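Long-range contact in single-stranded DNA-binding protein (PDB 2CWA), which probably binds single-stranded DNA and recruits partner proteins to it during replication, recombination and repair: residues Arg48-Val56 with Arg119-Asn129. Numbering follows the deposited sequence.
Sequences REVSWYHRV and RGQPRLRAALN
Tyr53 and Arg123 cross at about a right angle, the arginine's aliphatic part lying against the phenol end: CD of Arg123 is 3.0 Å from OH of Tyr53. Ring and guanidinium planes stand 42° apart, which rules out a parallel stack. Further along, CB of Ser51 sits 3.1 Å above one guanidinium face, nearest NH1 of Arg123. A bend at chi3 (-51°) turns the guanidinium over Ser51 while CG and CD stay beside the phenol. Shortening Arg123 to an alanine is likely to uncover the phenol end and to lose both the guanidinium against Ser51 CB and its weak hydrogen bond to Gln37.

Around Trp52, CB of Ala127 packs 3.6 Å from CZ2 of Trp52, the backbone O of Leu128 comes within 3.5 Å of that same CZ2, and ND2 of Asn129 lies over one indole face, 3.4 Å from CD1 of Trp52. With amide and ring planes 72° apart, the amide is steeply tilted rather than stacked.

Polar evidence is sparse: no hydrogen bond joins the segments, and Arg119 NH2, over one Tyr53 face toward its rim, gives at most a weak cation-pi attraction (CZ of Arg119 5.5 Å from the ring centroid).

The chemistry thus implies that van der Waals contact joins strand 49-59 to strand 122-125, which pairs in parallel with strand 28-39, and to the start of strand 128-145 in the second OB fold, while Tyr53 OH is hydrogen-bonded to Asp117 OD2 and Asn129 OD1 accepts from Leu200 N.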
ATOM      1  N   ARG A  48       2.423 -19.351   1.067  1.00 49.56           N
ATOM      2  CA  ARG A  48       3.281 -18.171   1.000  1.00 47.96           C
ATOM      3  C   ARG A  48       2.914 -17.189   2.109  1.00 47.36           C
ATOM      4  O   ARG A  48       1.859 -16.554   2.061  1.00 45.24           O
ATOM      5  CB  ARG A  48       3.126 -17.495  -0.365  1.00 50.38           C
ATOM      6  CG  ARG A  48       3.967 -16.243  -0.554  1.00 51.50           C
ATOM      7  CD  ARG A  48       3.587 -15.523  -1.841  1.00 54.07           C
ATOM      8  NE  ARG A  48       4.265 -14.236  -1.963  1.00 57.21           N
ATOM      9  CZ  ARG A  48       3.953 -13.305  -2.859  1.00 58.54           C
ATOM     10  NH1 ARG A  48       2.965 -13.511  -3.721  1.00 56.90           N
ATOM     11  NH2 ARG A  48       4.626 -12.162  -2.889  1.00 59.95           N
ATOM     12  N   GLU A  49       3.780 -17.069   3.111  1.00 45.54           N
ATOM     13  CA  GLU A  49       3.522 -16.157   4.218  1.00 45.88           C
ATOM     14  C   GLU A  49       4.056 -14.764   3.917  1.00 43.84           C
ATOM     15  O   GLU A  49       5.234 -14.587   3.593  1.00 42.90           O
ATOM     16  CB  GLU A  49       4.136 -16.701   5.514  1.00 51.40           C
ATOM     17  CG  GLU A  49       5.571 -17.179   5.386  1.00 56.82           C
ATOM     18  CD  GLU A  49       6.046 -17.923   6.624  1.00 59.16           C
ATOM     19  OE1 GLU A  49       5.382 -18.908   7.016  1.00 58.70           O
ATOM     20  OE2 GLU A  49       7.083 -17.526   7.202  1.00 58.77           O
ATOM     21  N   VAL A  50       3.177 -13.773   4.008  1.00 39.64           N
ATOM     22  CA  VAL A  50       3.556 -12.395   3.737  1.00 33.84           C
ATOM     23  C   VAL A  50       3.290 -11.530   4.956  1.00 31.40           C
ATOM     24  O   VAL A  50       2.375 -11.793   5.731  1.00 29.49           O
ATOM     25  CB  VAL A  50       2.773 -11.829   2.536  1.00 33.86           C
ATOM     26  CG1 VAL A  50       3.128 -12.593   1.277  1.00 35.46           C
ATOM     27  CG2 VAL A  50       1.283 -11.915   2.803  1.00 34.35           C
ATOM     28  N   SER A  51       4.113 -10.507   5.132  1.00 29.54           N
ATOM     29  CA  SER A  51       3.962  -9.591   6.254  1.00 31.01           C
ATOM     30  C   SER A  51       4.230  -8.187   5.731  1.00 28.95           C
ATOM     31  O   SER A  51       4.903  -8.018   4.713  1.00 30.69           O
ATOM     32  CB  SER A  51       4.956  -9.938   7.365  1.00 31.38           C
ATOM     33  OG  SER A  51       6.290  -9.818   6.899  1.00 36.65           O
ATOM     34  N   TRP A  52       3.701  -7.184   6.421  1.00 28.42           N
ATOM     35  CA  TRP A  52       3.896  -5.809   5.993  1.00 27.39           C
ATOM     36  C   TRP A  52       3.765  -4.783   7.107  1.00 27.01           C
ATOM     37  O   TRP A  52       3.083  -5.004   8.108  1.00 28.53           O
ATOM     38  CB  TRP A  52       2.912  -5.458   4.868  1.00 27.59           C
ATOM     39  CG  TRP A  52       1.483  -5.845   5.153  1.00 26.29           C
ATOM     40  CD1 TRP A  52       0.836  -6.969   4.720  1.00 27.35           C
ATOM     41  CD2 TRP A  52       0.528  -5.106   5.927  1.00 24.21           C
ATOM     42  NE1 TRP A  52      -0.462  -6.977   5.174  1.00 24.11           N
ATOM     43  CE2 TRP A  52      -0.679  -5.844   5.917  1.00 26.09           C
ATOM     44  CE3 TRP A  52       0.573  -3.890   6.630  1.00 26.12           C
ATOM     45  CZ2 TRP A  52      -1.832  -5.408   6.580  1.00 22.58           C
ATOM     46  CZ3 TRP A  52      -0.573  -3.457   7.290  1.00 22.38           C
ATOM     47  CH2 TRP A  52      -1.762  -4.219   7.259  1.00 24.07           C
ATOM     48  N   TYR A  53       4.454  -3.663   6.911  1.00 26.28           N
ATOM     49  CA  TYR A  53       4.447  -2.528   7.822  1.00 26.43           C
ATOM     50  C   TYR A  53       4.192  -1.358   6.889  1.00 27.51           C
ATOM     51  O   TYR A  53       5.035  -1.034   6.059  1.00 30.35           O
ATOM     52  CB  TYR A  53       5.813  -2.362   8.486  1.00 31.06           C
ATOM     53  CG  TYR A  53       6.135  -3.456   9.473  1.00 32.13           C
ATOM     54  CD1 TYR A  53       5.787  -3.332  10.815  1.00 32.70           C
ATOM     55  CD2 TYR A  53       6.772  -4.625   9.060  1.00 36.20           C
ATOM     56  CE1 TYR A  53       6.067  -4.345  11.729  1.00 37.86           C
ATOM     57  CE2 TYR A  53       7.058  -5.647   9.964  1.00 38.46           C
ATOM     58  CZ  TYR A  53       6.701  -5.498  11.294  1.00 39.63           C
ATOM     59  OH  TYR A  53       6.970  -6.508  12.189  1.00 42.61           O
ATOM     60  N   HIS A  54       3.025  -0.740   7.001  1.00 26.33           N
ATOM     61  CA  HIS A  54       2.708   0.373   6.120  1.00 26.08           C
ATOM     62  C   HIS A  54       2.495   1.666   6.879  1.00 24.18           C
ATOM     63  O   HIS A  54       1.734   1.711   7.843  1.00 26.06           O
ATOM     64  CB  HIS A  54       1.462   0.050   5.285  1.00 26.74           C
ATOM     65  CG  HIS A  54       1.721  -0.896   4.155  1.00 24.99           C
ATOM     66  ND1 HIS A  54       2.643  -0.636   3.164  1.00 27.14           N
ATOM     67  CD2 HIS A  54       1.171  -2.095   3.850  1.00 26.72           C
ATOM     68  CE1 HIS A  54       2.650  -1.635   2.298  1.00 29.16           C
ATOM     69  NE2 HIS A  54       1.765  -2.534   2.692  1.00 26.57           N
ATOM     70  N   ARG A  55       3.184   2.713   6.446  1.00 26.97           N
ATOM     71  CA  ARG A  55       3.034   4.014   7.079  1.00 28.27           C
ATOM     72  C   ARG A  55       1.833   4.689   6.430  1.00 25.61           C
ATOM     73  O   ARG A  55       1.739   4.768   5.206  1.00 27.15           O
ATOM     74  CB  ARG A  55       4.290   4.861   6.877  1.00 33.56           C
ATOM     75  CG  ARG A  55       5.512   4.325   7.621  1.00 46.51           C
ATOM     76  CD  ARG A  55       6.647   5.345   7.652  1.00 54.42           C
ATOM     77  NE  ARG A  55       7.317   5.493   6.361  1.00 60.79           N
ATOM     78  CZ  ARG A  55       8.119   4.578   5.822  1.00 63.99           C
ATOM     79  NH1 ARG A  55       8.360   3.436   6.457  1.00 64.60           N
ATOM     80  NH2 ARG A  55       8.690   4.808   4.646  1.00 64.59           N
ATOM     81  N   VAL A  56       0.910   5.159   7.255  1.00 24.43           N
ATOM     82  CA  VAL A  56      -0.285   5.821   6.752  1.00 25.82           C
ATOM     83  C   VAL A  56      -0.382   7.200   7.380  1.00 23.24           C
ATOM     84  O   VAL A  56      -0.029   7.381   8.541  1.00 24.94           O
ATOM     85  CB  VAL A  56      -1.552   5.025   7.110  1.00 23.29           C
ATOM     86  CG1 VAL A  56      -2.762   5.718   6.561  1.00 31.76           C
ATOM     87  CG2 VAL A  56      -1.459   3.610   6.548  1.00 27.23           C
ATOM     88  N   ARG A 119      11.403  -6.822  17.054  1.00 47.09           N
ATOM     89  CA  ARG A 119      11.491  -5.563  17.788  1.00 45.80           C
ATOM     90  C   ARG A 119      10.387  -5.407  18.827  1.00 43.93           C
ATOM     91  O   ARG A 119      10.231  -4.341  19.423  1.00 41.97           O
ATOM     92  CB  ARG A 119      11.445  -4.380  16.819  1.00 50.86           C
ATOM     93  CG  ARG A 119      12.610  -4.331  15.840  1.00 57.02           C
ATOM     94  CD  ARG A 119      12.565  -3.074  14.983  1.00 61.61           C
ATOM     95  NE  ARG A 119      11.368  -3.013  14.148  1.00 67.56           N
ATOM     96  CZ  ARG A 119      11.059  -3.908  13.213  1.00 70.13           C
ATOM     97  NH1 ARG A 119      11.860  -4.941  12.988  1.00 71.77           N
ATOM     98  NH2 ARG A 119       9.947  -3.770  12.501  1.00 71.27           N
ATOM     99  N   GLY A 120       9.624  -6.472  19.046  1.00 41.08           N
ATOM    100  CA  GLY A 120       8.548  -6.412  20.017  1.00 39.88           C
ATOM    101  C   GLY A 120       7.308  -5.693  19.508  1.00 39.02           C
ATOM    102  O   GLY A 120       6.423  -5.355  20.292  1.00 40.98           O
ATOM    103  N   GLN A 121       7.235  -5.461  18.200  1.00 36.26           N
ATOM    104  CA  GLN A 121       6.085  -4.777  17.615  1.00 33.36           C
ATOM    105  C   GLN A 121       5.029  -5.772  17.146  1.00 32.09           C
ATOM    106  O   GLN A 121       5.348  -6.796  16.544  1.00 33.20           O
ATOM    107  CB  GLN A 121       6.521  -3.918  16.429  1.00 34.80           C
ATOM    108  CG  GLN A 121       7.607  -2.914  16.746  1.00 38.81           C
ATOM    109  CD  GLN A 121       8.043  -2.141  15.521  1.00 40.26           C
ATOM    110  OE1 GLN A 121       8.337  -2.724  14.476  1.00 43.38           O
ATOM    111  NE2 GLN A 121       8.094  -0.825  15.642  1.00 42.03           N
ATOM    112  N   PRO A 122       3.749  -5.476  17.412  1.00 31.69           N
ATOM    113  CA  PRO A 122       2.661  -6.367  17.002  1.00 30.31           C
ATOM    114  C   PRO A 122       2.276  -6.274  15.527  1.00 31.48           C
ATOM    115  O   PRO A 122       2.359  -5.208  14.915  1.00 33.07           O
ATOM    116  CB  PRO A 122       1.517  -5.949  17.922  1.00 29.04           C
ATOM    117  CG  PRO A 122       1.734  -4.481  18.063  1.00 27.93           C
ATOM    118  CD  PRO A 122       3.242  -4.397  18.281  1.00 31.18           C
ATOM    119  N   ARG A 123       1.876  -7.413  14.968  1.00 32.33           N
ATOM    120  CA  ARG A 123       1.418  -7.512  13.583  1.00 32.49           C
ATOM    121  C   ARG A 123       0.139  -8.343  13.627  1.00 31.72           C
ATOM    122  O   ARG A 123       0.104  -9.402  14.264  1.00 29.82           O
ATOM    123  CB  ARG A 123       2.440  -8.230  12.695  1.00 36.53           C
ATOM    124  CG  ARG A 123       3.749  -7.498  12.497  1.00 43.55           C
ATOM    125  CD  ARG A 123       4.534  -8.104  11.343  1.00 45.97           C
ATOM    126  NE  ARG A 123       4.662  -9.555  11.463  1.00 50.54           N
ATOM    127  CZ  ARG A 123       5.593 -10.275  10.845  1.00 54.00           C
ATOM    128  NH1 ARG A 123       6.483  -9.679  10.062  1.00 55.30           N
ATOM    129  NH2 ARG A 123       5.638 -11.591  11.011  1.00 55.07           N
ATOM    130  N   LEU A 124      -0.909  -7.868  12.964  1.00 26.65           N
ATOM    131  CA  LEU A 124      -2.177  -8.594  12.946  1.00 25.62           C
ATOM    132  C   LEU A 124      -2.125  -9.780  11.982  1.00 22.32           C
ATOM    133  O   LEU A 124      -1.765  -9.629  10.812  1.00 23.10           O
ATOM    134  CB  LEU A 124      -3.330  -7.662  12.533  1.00 21.57           C
ATOM    135  CG  LEU A 124      -4.730  -8.292  12.432  1.00 23.17           C
ATOM    136  CD1 LEU A 124      -5.196  -8.781  13.806  1.00 19.09           C
ATOM    137  CD2 LEU A 124      -5.718  -7.263  11.882  1.00 21.69           C
ATOM    138  N   ARG A 125      -2.488 -10.961  12.477  1.00 24.71           N
ATOM    139  CA  ARG A 125      -2.514 -12.151  11.636  1.00 24.65           C
ATOM    140  C   ARG A 125      -3.829 -12.108  10.855  1.00 22.44           C
ATOM    141  O   ARG A 125      -4.831 -11.619  11.368  1.00 23.23           O
ATOM    142  CB  ARG A 125      -2.453 -13.414  12.498  1.00 30.15           C
ATOM    143  CG  ARG A 125      -1.254 -13.441  13.440  1.00 34.96           C
ATOM    144  CD  ARG A 125      -1.130 -14.773  14.161  1.00 46.03           C
ATOM    145  NE  ARG A 125      -0.749 -15.845  13.248  1.00 54.51           N
ATOM    146  CZ  ARG A 125      -0.548 -17.104  13.619  1.00 60.84           C
ATOM    147  NH1 ARG A 125      -0.691 -17.454  14.894  1.00 62.92           N
ATOM    148  NH2 ARG A 125      -0.203 -18.016  12.719  1.00 62.21           N
ATOM    149  N   ALA A 126      -3.817 -12.607   9.622  1.00 25.67           N
ATOM    150  CA  ALA A 126      -5.014 -12.602   8.771  1.00 25.86           C
ATOM    151  C   ALA A 126      -5.523 -11.167   8.586  1.00 26.74           C
ATOM    152  O   ALA A 126      -6.731 -10.906   8.623  1.00 28.29           O
ATOM    153  CB  ALA A 126      -6.114 -13.477   9.392  1.00 24.54           C
ATOM    154  N   ALA A 127      -4.589 -10.244   8.372  1.00 23.50           N
ATOM    155  CA  ALA A 127      -4.912  -8.830   8.191  1.00 23.77           C
ATOM    156  C   ALA A 127      -5.545  -8.540   6.828  1.00 23.83           C
ATOM    157  O   ALA A 127      -5.674  -9.425   5.981  1.00 21.53           O
ATOM    158  CB  ALA A 127      -3.634  -7.985   8.355  1.00 18.14           C
ATOM    159  N   LEU A 128      -5.947  -7.289   6.626  1.00 21.57           N
ATOM    160  CA  LEU A 128      -6.526  -6.879   5.352  1.00 20.63           C
ATOM    161  C   LEU A 128      -5.562  -5.910   4.688  1.00 22.30           C
ATOM    162  O   LEU A 128      -5.096  -4.958   5.318  1.00 18.56           O
ATOM    163  CB  LEU A 128      -7.887  -6.192   5.552  1.00 19.75           C
ATOM    164  CG  LEU A 128      -8.471  -5.596   4.261  1.00 21.55           C
ATOM    165  CD1 LEU A 128      -8.732  -6.707   3.250  1.00 22.24           C
ATOM    166  CD2 LEU A 128      -9.764  -4.840   4.567  1.00 20.80           C
ATOM    167  N   ASN A 129      -5.260  -6.171   3.422  1.00 21.01           N
ATOM    168  CA  ASN A 129      -4.358  -5.344   2.629  1.00 21.90           C
ATOM    169  C   ASN A 129      -4.862  -5.459   1.206  1.00 23.44           C
ATOM    170  O   ASN A 129      -4.450  -6.344   0.454  1.00 20.58           O
ATOM    171  CB  ASN A 129      -2.916  -5.870   2.732  1.00 22.50           C
ATOM    172  CG  ASN A 129      -1.923  -5.029   1.944  1.00 26.02           C
ATOM    173  OD1 ASN A 129      -2.300  -4.137   1.182  1.00 25.47           O
ATOM    174  ND2 ASN A 129      -0.636  -5.325   2.116  1.00 26.25           N
TER